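IPT/TIG domain-containing protein (PDB 3TC9) probably binds nutrients as an auxiliary protein, combining an immunoglobulin-like IPT/TIG domain with a six-bladed beta-propeller, though its exact activity is not established. Local coordinates at residues 46-51 with 57-62; 81-84 with 90-93; 297-300 with 305-308; 275-278 with 283-286; 360-365 with 382-387. All blocks are in the same frame, centred on the assembly; numbering follows the deposited sequence.

Overall arrangement
Contacts 1 and 2 lie in the immunoglobulin-like IPT/TIG domain and contacts 3, 4 and 5 in the six-bladed beta-propeller that follows it in the chain. Contacts 1 and 2 come first along the sequence, with centres about 10 Å apart, and share one sheet in which strands 48-52 and 80-85 are neighbours. Contacts 4 and 3, also about 10 Å apart between centres, are successive hairpins of one blade, 273-312. Contact 5 comes last, its centre about 25 Å from that of contact 4 and 35 Å from that of contact 1. The 60 Å between the centres of contacts 2 and 4 shows how elongated this two-domain protein is.

Contact 1. Residues 46-51 with 57-62; sequences SKIKVT and SKVVGA
Val50 and Val59 meet where the hairpin of strands 48-52 and 55-62 begins to open. Each atom of the Val50 side chain can be followed in turn. Its CB stands 4.0 Å from Ser57 O; CG1, anti to the backbone N (chi1 177°), lies over the CB of Ser57; CG2, the other branch, anti to the carbonyl carbon, reaches CG2 of Val59 at 3.7 Å. The two valine side chains cross at about a right angle, so single methyls do the touching. Further along, Ile48 crosses Val59 in the same manner, and its CD1 closes on Ala62 CB at 3.6 Å.

Direct backbone bonding is confined to the tight end. Ser57 N donates to Val50 O at 2.9 Å, nearly straight at 165°. Nearby, a water joins the backbones where Val50 N and Ser57 O are not directly bonded: Val50 N donates to it at 2.8 Å, and it lies 2.6 Å from Ser57 O, to which it probably donates. Beyond that point the axes of strands 48-51 and 59-62 come no closer than 8.5 Å, with 127° between their directions. Ser57 OG turns to Val70 O of strand 66-70, while Ile48 also packs on Leu67 of that strand. Past a single direct bond and a water bridge, then, these strands of the immunoglobulin-like domain are joined by apolar methyl contacts, which implies cohesion by burial, with little directional bonding.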
# COMPACT_ATOMS: atom_id res chain seq x y z
N SER B 46 -2.30 42.51 15.78
CA SER B 46 -0.94 42.83 15.36
C SER B 46 0.12 42.52 16.44
O SER B 46 1.30 42.40 16.12
CB SER B 46 -0.82 44.30 14.98
OG SER B 46 -1.09 45.14 16.09
N LYS B 47 -0.29 42.40 17.70
CA LYS B 47 0.66 42.18 18.78
C LYS B 47 0.63 40.75 19.28
O LYS B 47 1.20 40.47 20.32
CB LYS B 47 0.40 43.17 19.91
CG LYS B 47 0.72 44.59 19.50
CD LYS B 47 0.23 45.54 20.54
CE LYS B 47 0.99 46.82 20.48
NZ LYS B 47 0.52 47.78 21.52
N ILE B 48 -0.01 39.85 18.55
CA ILE B 48 -0.09 38.42 18.90
C ILE B 48 0.67 37.61 17.86
O ILE B 48 0.42 37.76 16.66
CB ILE B 48 -1.52 37.87 19.10
CG1 ILE B 48 -2.39 38.83 19.97
CG2 ILE B 48 -1.48 36.45 19.68
CD1 ILE B 48 -3.86 38.44 20.05
N LYS B 49 1.58 36.75 18.33
CA LYS B 49 2.33 35.84 17.46
C LYS B 49 2.07 34.41 17.90
O LYS B 49 2.43 34.03 19.02
CB LYS B 49 3.84 36.16 17.47
CG LYS B 49 4.68 35.18 16.66
CD LYS B 49 6.09 35.69 16.40
CE LYS B 49 7.08 35.25 17.47
NZ LYS B 49 8.25 36.18 17.52
N VAL B 50 1.44 33.61 17.02
CA VAL B 50 1.24 32.18 17.29
C VAL B 50 2.18 31.38 16.34
O VAL B 50 2.27 31.66 15.16
CB VAL B 50 -0.25 31.76 17.18
CG1 VAL B 50 -0.43 30.26 17.39
CG2 VAL B 50 -1.10 32.56 18.16
N THR B 51 2.88 30.41 16.89
CA THR B 51 3.78 29.48 16.21
C THR B 51 3.25 28.07 16.42
O THR B 51 3.08 27.70 17.58
CB THR B 51 5.22 29.62 16.75
OG1 THR B 51 5.56 30.99 17.02
CG2 THR B 51 6.25 29.00 15.82
N SER B 57 1.63 31.08 12.39
CA SER B 57 0.19 30.87 12.26
C SER B 57 -0.50 32.23 12.34
O SER B 57 -0.36 32.91 13.35
CB SER B 57 -0.28 29.94 13.38
OG SER B 57 -1.68 29.73 13.36
N LYS B 58 -1.19 32.65 11.26
CA LYS B 58 -1.85 33.96 11.20
C LYS B 58 -3.07 34.01 12.14
O LYS B 58 -3.96 33.16 12.07
CB LYS B 58 -2.26 34.29 9.76
CG LYS B 58 -1.11 34.23 8.74
CD LYS B 58 -1.07 35.48 7.87
CE LYS B 58 -0.05 35.41 6.75
NZ LYS B 58 -0.29 36.48 5.75
N VAL B 59 -3.07 34.99 13.06
CA VAL B 59 -4.13 35.27 14.03
C VAL B 59 -5.17 36.07 13.26
O VAL B 59 -4.82 37.06 12.60
CB VAL B 59 -3.57 36.01 15.28
CG1 VAL B 59 -4.69 36.41 16.26
CG2 VAL B 59 -2.53 35.14 15.97
N VAL B 60 -6.42 35.62 13.31
CA VAL B 60 -7.49 36.22 12.49
C VAL B 60 -8.58 36.88 13.37
O VAL B 60 -9.42 37.62 12.87
CB VAL B 60 -8.08 35.20 11.45
CG1 VAL B 60 -7.00 34.74 10.46
CG2 VAL B 60 -8.72 33.99 12.11
N GLY B 61 -8.53 36.63 14.67
CA GLY B 61 -9.46 37.19 15.63
C GLY B 61 -8.89 37.11 17.03
O GLY B 61 -8.14 36.18 17.32
N ALA B 62 -9.21 38.10 17.88
CA ALA B 62 -8.74 38.15 19.28
C ALA B 62 -9.77 38.87 20.17
O ALA B 62 -10.14 40.02 19.90
CB ALA B 62 -7.38 38.83 19.37
O HOH W 1 1.17 34.76 14.46

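Contact 2. Residues 81-84 with 90-93; sequences KLSI and EEIA
Ile84 pairs with both Ile92 and Ala93, forming a classic beta bulge in the hairpin of strands 80-85 and 91-96, at an outer edge of the immunoglobulin-like sheet. The carbonyl of Ile84 serves both bulged residues. Ile92 N gives it a strong bond of 2.8 Å, practically straight at 178°, and Ala93 N adds a weak one of 3.5 Å. In return Ile84 N donates to Ala93 O at 2.9 Å. That same Ala93 oxygen also receives a CA-H contact from Ser83, 3.3 Å from its CA, so it is approached by two neighbouring residues of the partner strand.

The side-chain polar groups find their mates outside the two segments. Ser83 OG lies alongside the extended Glu91 chain, 3.5 Å from its CD, but its hydrogen bond goes to Asn94 OD1. The Glu91 carboxylate is held in a salt bridge through OE2 to Lys49 NZ, a residue of contact 1 on the adjoining strand 48-52. Glu90 N is taken up by Asn86 OD1 within the turn. On the sheet face carrying Ile84 and Ala93, Ile84 touches Phe12 and Ala93 touches Val18, both residues of nearby loops. At the bulge itself, Ile92 CG1 sits between its own backbone N and carbonyl carbon (chi1 52°), which brings it to 3.3 Å from Ile84 O.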
# COMPACT_ATOMS: atom_id res chain seq x y z
N LYS B 81 3.01 27.58 20.40
CA LYS B 81 3.63 28.66 21.15
C LYS B 81 2.90 29.96 20.87
O LYS B 81 2.41 30.14 19.76
CB LYS B 81 5.12 28.81 20.79
CG LYS B 81 5.97 27.59 21.13
CD LYS B 81 7.43 27.89 20.86
CE LYS B 81 8.34 26.70 21.05
NZ LYS B 81 8.45 26.28 22.47
N LEU B 82 2.76 30.81 21.87
CA LEU B 82 2.12 32.13 21.74
C LEU B 82 3.00 33.20 22.41
O LEU B 82 3.49 33.00 23.52
CB LEU B 82 0.69 32.13 22.34
CG LEU B 82 -0.10 33.45 22.29
CD1 LEU B 82 -1.56 33.19 22.31
CD2 LEU B 82 0.21 34.34 23.50
N SER B 83 3.17 34.33 21.73
CA SER B 83 3.91 35.48 22.24
C SER B 83 3.09 36.71 22.05
O SER B 83 2.44 36.87 21.01
CB SER B 83 5.24 35.64 21.51
OG SER B 83 6.21 34.71 21.94
N ILE B 84 3.13 37.58 23.05
CA ILE B 84 2.56 38.93 22.97
C ILE B 84 3.77 39.83 22.64
O ILE B 84 4.87 39.66 23.20
CB ILE B 84 1.74 39.38 24.23
CG1 ILE B 84 0.58 38.41 24.56
CG2 ILE B 84 1.23 40.83 24.11
CD1 ILE B 84 -0.49 38.11 23.48
N GLU B 90 8.90 42.96 19.22
CA GLU B 90 9.69 42.12 20.12
C GLU B 90 8.76 41.43 21.12
O GLU B 90 7.76 42.01 21.54
CB GLU B 90 10.78 42.88 20.88
CG GLU B 90 11.53 43.94 20.09
CD GLU B 90 12.26 44.94 20.96
OE1 GLU B 90 13.38 44.61 21.40
OE2 GLU B 90 11.76 46.08 21.16
N GLU B 91 9.09 40.20 21.49
CA GLU B 91 8.34 39.38 22.45
C GLU B 91 8.42 39.98 23.86
O GLU B 91 9.52 40.25 24.34
CB GLU B 91 8.88 37.94 22.45
CG GLU B 91 8.66 37.21 21.13
CD GLU B 91 9.39 35.88 20.94
OE1 GLU B 91 10.04 35.40 21.89
OE2 GLU B 91 9.36 35.35 19.81
N ILE B 92 7.26 40.24 24.49
CA ILE B 92 7.23 40.77 25.85
C ILE B 92 6.63 39.76 26.84
O ILE B 92 6.77 39.93 28.04
CB ILE B 92 6.56 42.18 25.95
CG1 ILE B 92 5.15 42.22 25.29
CG2 ILE B 92 7.53 43.24 25.42
CD1 ILE B 92 4.36 43.46 25.56
N ALA B 93 5.96 38.73 26.35
CA ALA B 93 5.34 37.67 27.15
C ALA B 93 5.23 36.44 26.30
O ALA B 93 4.92 36.55 25.14
CB ALA B 93 3.97 38.11 27.66

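Contact 3. Residues 297-300 with 305-308; sequences SDYD and RLTT
The Tyr299 ring passes obliquely beside the backbone of Arg305, with CE1 3.7 Å from Arg305 N, while its CD1 comes alongside the CD2 methyl of Leu306. CG of Tyr299 is anti to the backbone N (chi1 -169°), and this turns the ring across the partner strand. Leu306 also lies beside Ser297, its CD2 3.4 Å from Ser297 OG. That hydroxyl donates to Thr307 O at 2.6 Å, in the carbonyl plane and on a lone pair.

Thr307 brings two donors to one acceptor. Thr307 N, 2.9 Å from Asp298 O, gives a bent bond (136° at the hydrogen), whereas Thr307 OG1, 2.7 Å from Asp298 O, arrives 34° out of the carbonyl plane. Thr307 CG2 touches Asp300 CB at 3.6 Å. Strands 293-300 and 305-312 are the last two of a four-stranded propeller blade, and the hairpin is closed at its turn by the reciprocal backbone bonds of Asp300 and Arg305, 2.8 Å from Asp300 N to Arg305 O.

Beyond the two segments, Tyr299 stacks on His234, and its OH is bonded to Glu239 and Asn237. An alanine in place of Tyr299 would remove the ring alongside Leu306 CD2 and Arg305 and would probably leave Glu239 and Asn237 without their hydroxyl partner. A water receives Asp298 N and donates to Thr307 OG1 and to Thr308 O.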
# COMPACT_ATOMS: atom_id res chain seq x y z
N SER B 297 -11.05 -3.44 -24.11
CA SER B 297 -10.81 -4.55 -25.04
C SER B 297 -10.10 -5.65 -24.26
O SER B 297 -8.96 -5.48 -23.82
CB SER B 297 -9.98 -4.09 -26.23
OG SER B 297 -9.58 -5.20 -27.01
N ASP B 298 -10.80 -6.77 -24.04
CA ASP B 298 -10.24 -7.90 -23.30
C ASP B 298 -9.19 -8.60 -24.15
O ASP B 298 -9.32 -8.71 -25.37
CB ASP B 298 -11.34 -8.88 -22.86
CG ASP B 298 -12.21 -8.38 -21.72
OD1 ASP B 298 -11.72 -7.54 -20.91
OD2 ASP B 298 -13.37 -8.86 -21.61
N TYR B 299 -8.11 -9.05 -23.49
CA TYR B 299 -7.04 -9.77 -24.16
C TYR B 299 -7.32 -11.27 -24.20
O TYR B 299 -7.63 -11.86 -23.16
CB TYR B 299 -5.72 -9.49 -23.45
CG TYR B 299 -4.52 -9.96 -24.23
CD1 TYR B 299 -4.07 -9.27 -25.35
CD2 TYR B 299 -3.79 -11.07 -23.81
CE1 TYR B 299 -2.93 -9.66 -26.04
CE2 TYR B 299 -2.66 -11.50 -24.51
CZ TYR B 299 -2.23 -10.78 -25.62
OH TYR B 299 -1.10 -11.15 -26.28
N ASP B 300 -7.23 -11.88 -25.39
CA ASP B 300 -7.38 -13.33 -25.57
C ASP B 300 -5.98 -13.93 -25.48
O ASP B 300 -5.16 -13.76 -26.38
CB ASP B 300 -8.09 -13.65 -26.91
CG ASP B 300 -8.47 -15.11 -27.15
OD1 ASP B 300 -7.89 -16.01 -26.47
OD2 ASP B 300 -9.32 -15.36 -28.03
N ARG B 305 -4.16 -11.83 -28.77
CA ARG B 305 -4.78 -10.67 -29.42
C ARG B 305 -5.81 -9.97 -28.56
O ARG B 305 -6.53 -10.60 -27.78
CB ARG B 305 -5.52 -11.10 -30.69
CG ARG B 305 -4.65 -11.38 -31.89
CD ARG B 305 -5.45 -12.16 -32.90
NE ARG B 305 -4.64 -12.57 -34.05
CZ ARG B 305 -5.10 -12.66 -35.29
NH1 ARG B 305 -6.37 -12.36 -35.57
NH2 ARG B 305 -4.30 -13.05 -36.28
N LEU B 306 -5.94 -8.65 -28.78
CA LEU B 306 -7.00 -7.85 -28.20
C LEU B 306 -8.29 -8.28 -28.90
O LEU B 306 -8.24 -8.71 -30.06
CB LEU B 306 -6.71 -6.36 -28.42
CG LEU B 306 -5.79 -5.68 -27.41
CD1 LEU B 306 -5.54 -4.23 -27.82
CD2 LEU B 306 -6.37 -5.73 -26.02
N THR B 307 -9.43 -8.21 -28.23
CA THR B 307 -10.69 -8.65 -28.86
C THR B 307 -11.68 -7.48 -28.94
O THR B 307 -11.40 -6.42 -28.39
CB THR B 307 -11.27 -9.84 -28.08
OG1 THR B 307 -11.55 -9.42 -26.75
CG2 THR B 307 -10.36 -11.06 -28.08
N THR B 308 -12.83 -7.70 -29.60
CA THR B 308 -13.94 -6.75 -29.82
C THR B 308 -14.19 -5.90 -28.57
O THR B 308 -14.56 -6.47 -27.53
CB THR B 308 -15.23 -7.49 -30.27
OG1 THR B 308 -14.91 -8.41 -31.32
CG2 THR B 308 -16.34 -6.54 -30.73
O HOH W 2 -13.34 -7.14 -25.33

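Contact 4. Residues 275-278 with 283-286; sequences IQFH and YAYI
His278 sets its CB against one face of the Tyr283 ring, 3.8 Å from the ring centroid and 14° off the normal. The tyrosine fills the hollow beside the histidine because its CG lies between the backbone N and carbonyl carbon (chi1 72°), which folds the ring back along the hairpin. The two rings then meet obliquely, with planes at 33°, and Tyr283 OH comes 3.2 Å from His278 CD2. Tyr283 OH and His278 NE2 bond to the two oxygens of Asp350, while His278 ND1 bonds to Ser280 OG. A phenylalanine in place of Tyr283 would probably leave Asp350 OD2 without its hydroxyl mate. Tyr283 CE1 in turn covers one face of the Tyr285 ring.

On the face carrying Ile275, Phe277, Ala284 and Ile286 the smallest side chain is the knob. Ala284 CB stands over the Phe277 ring, 4.0 Å from its centroid, and also touches Ile275 CG2 at 3.7 Å, so a single methyl fits between a flat ring and a branched chain. Ile275 CG1 continues the row to Ile286 CG1. Leu306 of contact 3 packs against Ile275, Phe277 and Ala284.

Backbone bonds fix the register: Gln276 N donates to Tyr285 O, Gln276 O accepts from Tyr285 N at 2.8 Å, and His278 N reaches Tyr283 O at 3.0 Å. Gln276 and His278 also reach the strand 334-341 of the next blade. This is the antiparallel hairpin of strands 273-277 and 283-288, the opening half of a four-stranded blade of the beta-propeller.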
# COMPACT_ATOMS: atom_id res chain seq x y z
N ILE B 275 -4.33 3.22 -27.13
CA ILE B 275 -4.52 1.93 -26.45
C ILE B 275 -3.57 1.92 -25.25
O ILE B 275 -2.39 2.25 -25.39
CB ILE B 275 -4.25 0.73 -27.43
CG1 ILE B 275 -5.13 0.81 -28.70
CG2 ILE B 275 -4.38 -0.64 -26.70
CD1 ILE B 275 -4.61 0.00 -29.93
N GLN B 276 -4.09 1.60 -24.08
CA GLN B 276 -3.34 1.53 -22.85
C GLN B 276 -3.70 0.26 -22.13
O GLN B 276 -4.86 0.09 -21.73
CB GLN B 276 -3.59 2.76 -21.99
CG GLN B 276 -3.06 4.03 -22.62
CD GLN B 276 -2.79 5.08 -21.61
OE1 GLN B 276 -3.46 6.12 -21.57
NE2 GLN B 276 -1.80 4.84 -20.79
N PHE B 277 -2.71 -0.63 -21.96
CA PHE B 277 -2.88 -1.91 -21.30
C PHE B 277 -2.82 -1.80 -19.80
O PHE B 277 -1.92 -1.13 -19.26
CB PHE B 277 -1.80 -2.91 -21.73
CG PHE B 277 -2.08 -3.63 -23.02
CD1 PHE B 277 -2.99 -4.68 -23.06
CD2 PHE B 277 -1.41 -3.29 -24.18
CE1 PHE B 277 -3.25 -5.35 -24.26
CE2 PHE B 277 -1.67 -3.95 -25.38
CZ PHE B 277 -2.59 -4.98 -25.42
N HIS B 278 -3.68 -2.58 -19.13
CA HIS B 278 -3.66 -2.75 -17.69
C HIS B 278 -2.34 -3.50 -17.35
O HIS B 278 -1.93 -4.34 -18.17
CB HIS B 278 -4.91 -3.55 -17.28
CG HIS B 278 -5.03 -3.82 -15.82
ND1 HIS B 278 -4.40 -4.89 -15.23
CD2 HIS B 278 -5.76 -3.17 -14.88
CE1 HIS B 278 -4.71 -4.83 -13.95
NE2 HIS B 278 -5.54 -3.81 -13.70
N TYR B 283 -6.43 -6.78 -20.25
CA TYR B 283 -7.27 -5.90 -21.07
C TYR B 283 -6.58 -4.61 -21.33
O TYR B 283 -5.58 -4.30 -20.69
CB TYR B 283 -8.64 -5.65 -20.39
CG TYR B 283 -8.61 -4.75 -19.17
CD1 TYR B 283 -8.79 -3.37 -19.29
CD2 TYR B 283 -8.49 -5.28 -17.89
CE1 TYR B 283 -8.79 -2.53 -18.18
CE2 TYR B 283 -8.55 -4.46 -16.76
CZ TYR B 283 -8.69 -3.09 -16.91
OH TYR B 283 -8.69 -2.28 -15.81
N ALA B 284 -7.14 -3.81 -22.24
CA ALA B 284 -6.66 -2.48 -22.52
C ALA B 284 -7.84 -1.53 -22.57
O ALA B 284 -8.95 -1.94 -22.91
CB ALA B 284 -5.90 -2.44 -23.84
N TYR B 285 -7.59 -0.27 -22.19
CA TYR B 285 -8.55 0.81 -22.36
C TYR B 285 -8.24 1.43 -23.71
O TYR B 285 -7.06 1.57 -24.07
CB TYR B 285 -8.52 1.85 -21.23
CG TYR B 285 -9.24 1.42 -19.97
CD1 TYR B 285 -10.46 0.75 -20.02
CD2 TYR B 285 -8.72 1.71 -18.71
CE1 TYR B 285 -11.14 0.37 -18.86
CE2 TYR B 285 -9.37 1.31 -17.54
CZ TYR B 285 -10.59 0.65 -17.62
OH TYR B 285 -11.26 0.30 -16.47
N ILE B 286 -9.28 1.71 -24.49
CA ILE B 286 -9.19 2.37 -25.78
C ILE B 286 -9.81 3.75 -25.53
O ILE B 286 -11.01 3.86 -25.28
CB ILE B 286 -9.85 1.52 -26.90
CG1 ILE B 286 -9.06 0.18 -27.08
CG2 ILE B 286 -9.92 2.32 -28.22
CD1 ILE B 286 -9.59 -0.79 -28.12

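Contact 5. Residues 360-365 with 382-387; sequences ENHCIR and NGTSGY. With EDO (1,2-ethanediol), chain V.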
# COMPACT_ATOMS: atom_id res chain seq x y z
N GLU B 360 -9.80 19.12 -22.22
CA GLU B 360 -10.62 20.32 -22.39
C GLU B 360 -11.51 20.62 -21.19
O GLU B 360 -12.21 21.63 -21.19
CB GLU B 360 -11.46 20.29 -23.68
CG GLU B 360 -10.66 20.24 -24.97
CD GLU B 360 -9.70 21.39 -25.25
OE1 GLU B 360 -9.97 22.54 -24.81
OE2 GLU B 360 -8.69 21.13 -25.94
N ASN B 361 -11.45 19.77 -20.17
CA ASN B 361 -12.12 19.96 -18.90
C ASN B 361 -11.10 20.44 -17.87
O ASN B 361 -11.48 20.77 -16.74
CB ASN B 361 -12.82 18.67 -18.46
CG ASN B 361 -14.15 18.48 -19.14
OD1 ASN B 361 -14.85 19.43 -19.50
ND2 ASN B 361 -14.55 17.24 -19.31
N HIS B 362 -9.80 20.50 -18.29
CA HIS B 362 -8.63 20.97 -17.51
C HIS B 362 -8.51 20.29 -16.13
O HIS B 362 -8.26 20.95 -15.11
CB HIS B 362 -8.66 22.50 -17.35
CG HIS B 362 -8.84 23.19 -18.66
ND1 HIS B 362 -7.79 23.34 -19.53
CD2 HIS B 362 -9.96 23.69 -19.23
CE1 HIS B 362 -8.29 23.96 -20.59
NE2 HIS B 362 -9.59 24.19 -20.45
N CYS B 363 -8.67 18.98 -16.11
CA CYS B 363 -8.61 18.24 -14.84
C CYS B 363 -8.13 16.80 -15.03
O CYS B 363 -7.88 16.35 -16.16
CB CYS B 363 -9.98 18.28 -14.15
SG CYS B 363 -11.30 17.51 -15.10
N ILE B 364 -7.92 16.12 -13.91
CA ILE B 364 -7.53 14.71 -13.85
C ILE B 364 -8.75 13.95 -13.38
O ILE B 364 -9.35 14.31 -12.36
CB ILE B 364 -6.28 14.43 -12.95
CG1 ILE B 364 -5.08 15.38 -13.20
CG2 ILE B 364 -5.87 12.94 -13.03
CD1 ILE B 364 -4.50 15.44 -14.70
N ARG B 365 -9.11 12.91 -14.12
CA ARG B 365 -10.26 12.08 -13.79
C ARG B 365 -9.81 10.72 -13.30
O ARG B 365 -8.66 10.35 -13.52
CB ARG B 365 -11.21 11.93 -15.00
CG ARG B 365 -11.49 13.23 -15.77
CD ARG B 365 -12.46 14.20 -15.13
NE ARG B 365 -13.78 13.63 -14.85
CZ ARG B 365 -14.80 13.61 -15.69
NH1 ARG B 365 -14.67 14.10 -16.91
NH2 ARG B 365 -15.96 13.09 -15.32
N ASN B 382 -12.69 28.63 -8.49
CA ASN B 382 -13.89 29.10 -9.18
C ASN B 382 -13.65 29.22 -10.73
O ASN B 382 -14.23 30.08 -11.41
CB ASN B 382 -14.36 30.44 -8.54
CG ASN B 382 -15.82 30.73 -8.73
OD1 ASN B 382 -16.69 29.86 -8.49
ND2 ASN B 382 -16.14 31.95 -9.17
N GLY B 383 -12.86 28.31 -11.28
CA GLY B 383 -12.56 28.31 -12.70
C GLY B 383 -12.26 26.95 -13.27
O GLY B 383 -12.38 25.94 -12.59
N THR B 384 -11.93 26.92 -14.55
CA THR B 384 -11.58 25.69 -15.25
C THR B 384 -10.11 25.78 -15.59
O THR B 384 -9.28 25.28 -14.83
CB THR B 384 -12.50 25.41 -16.46
OG1 THR B 384 -12.47 26.53 -17.35
CG2 THR B 384 -13.94 25.13 -16.05
N SER B 385 -9.78 26.42 -16.71
CA SER B 385 -8.38 26.56 -17.12
C SER B 385 -7.69 27.66 -16.30
O SER B 385 -8.32 28.65 -15.92
CB SER B 385 -8.29 26.90 -18.60
OG SER B 385 -9.02 28.08 -18.86
N GLY B 386 -6.40 27.47 -16.10
CA GLY B 386 -5.57 28.44 -15.40
C GLY B 386 -4.29 27.81 -14.92
O GLY B 386 -3.91 26.72 -15.37
N TYR B 387 -3.61 28.51 -14.01
CA TYR B 387 -2.37 28.03 -13.43
C TYR B 387 -2.39 28.35 -11.94
O TYR B 387 -2.18 29.49 -11.54
CB TYR B 387 -1.13 28.61 -14.14
CG TYR B 387 0.17 28.24 -13.46
CD1 TYR B 387 0.53 26.91 -13.27
CD2 TYR B 387 1.02 29.23 -12.96
CE1 TYR B 387 1.69 26.57 -12.60
CE2 TYR B 387 2.20 28.90 -12.29
CZ TYR B 387 2.53 27.56 -12.11
OH TYR B 387 3.69 27.20 -11.46
C1 EDO V . -16.97 21.39 -21.73
O1 EDO V . -16.50 20.03 -21.64
C2 EDO V . -18.17 21.59 -20.82
O2 EDO V . -19.36 21.16 -21.48
O HOH W 3 -8.20 23.16 -13.90
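This is a CH-pi contact backed by a water bridge, made where a tight turn before strand 363-367 meets the loop that leads from strand 372-376 toward strand 390-391. Ser385 CB sits over the centre of the His362 ring, 3.5 Å from the centroid and only 6° off the normal, so the methylene looks squarely at the ring face. Thr384 joins less closely, its CB 4.1 Å from His362 CD2. No direct hydrogen bond links the two segments; a water does it instead, donating to His362 O at 2.5 Å and to Thr384 O at 2.6 Å.

The ring's placing follows from backbone and side chain together. His362 adopts a left-handed backbone conformation (phi 52°), as befits the first position of a G1 beta bulge, which it forms with Cys363 opposite Asp358. Its ND1 is hydrogen-bonded to His400 N, which should restrict the ring's rotation beneath Ser385.

Beside this, Asn361 OD1 receives a hydrogen bond of 2.8 Å from O1 of a bound 1,2-ethanediol, probably from the crystallisation liquor, which also bonds to His332 and Asp320. Asn361 ND2 is held by Asp358 and by Asp320. The arrangement lies between the blade holding strands 352-358, 363-367 and 372-376 and the blade that strands 107-113, 401-407, 412-417 and 422-428 build from both ends of the propeller chain.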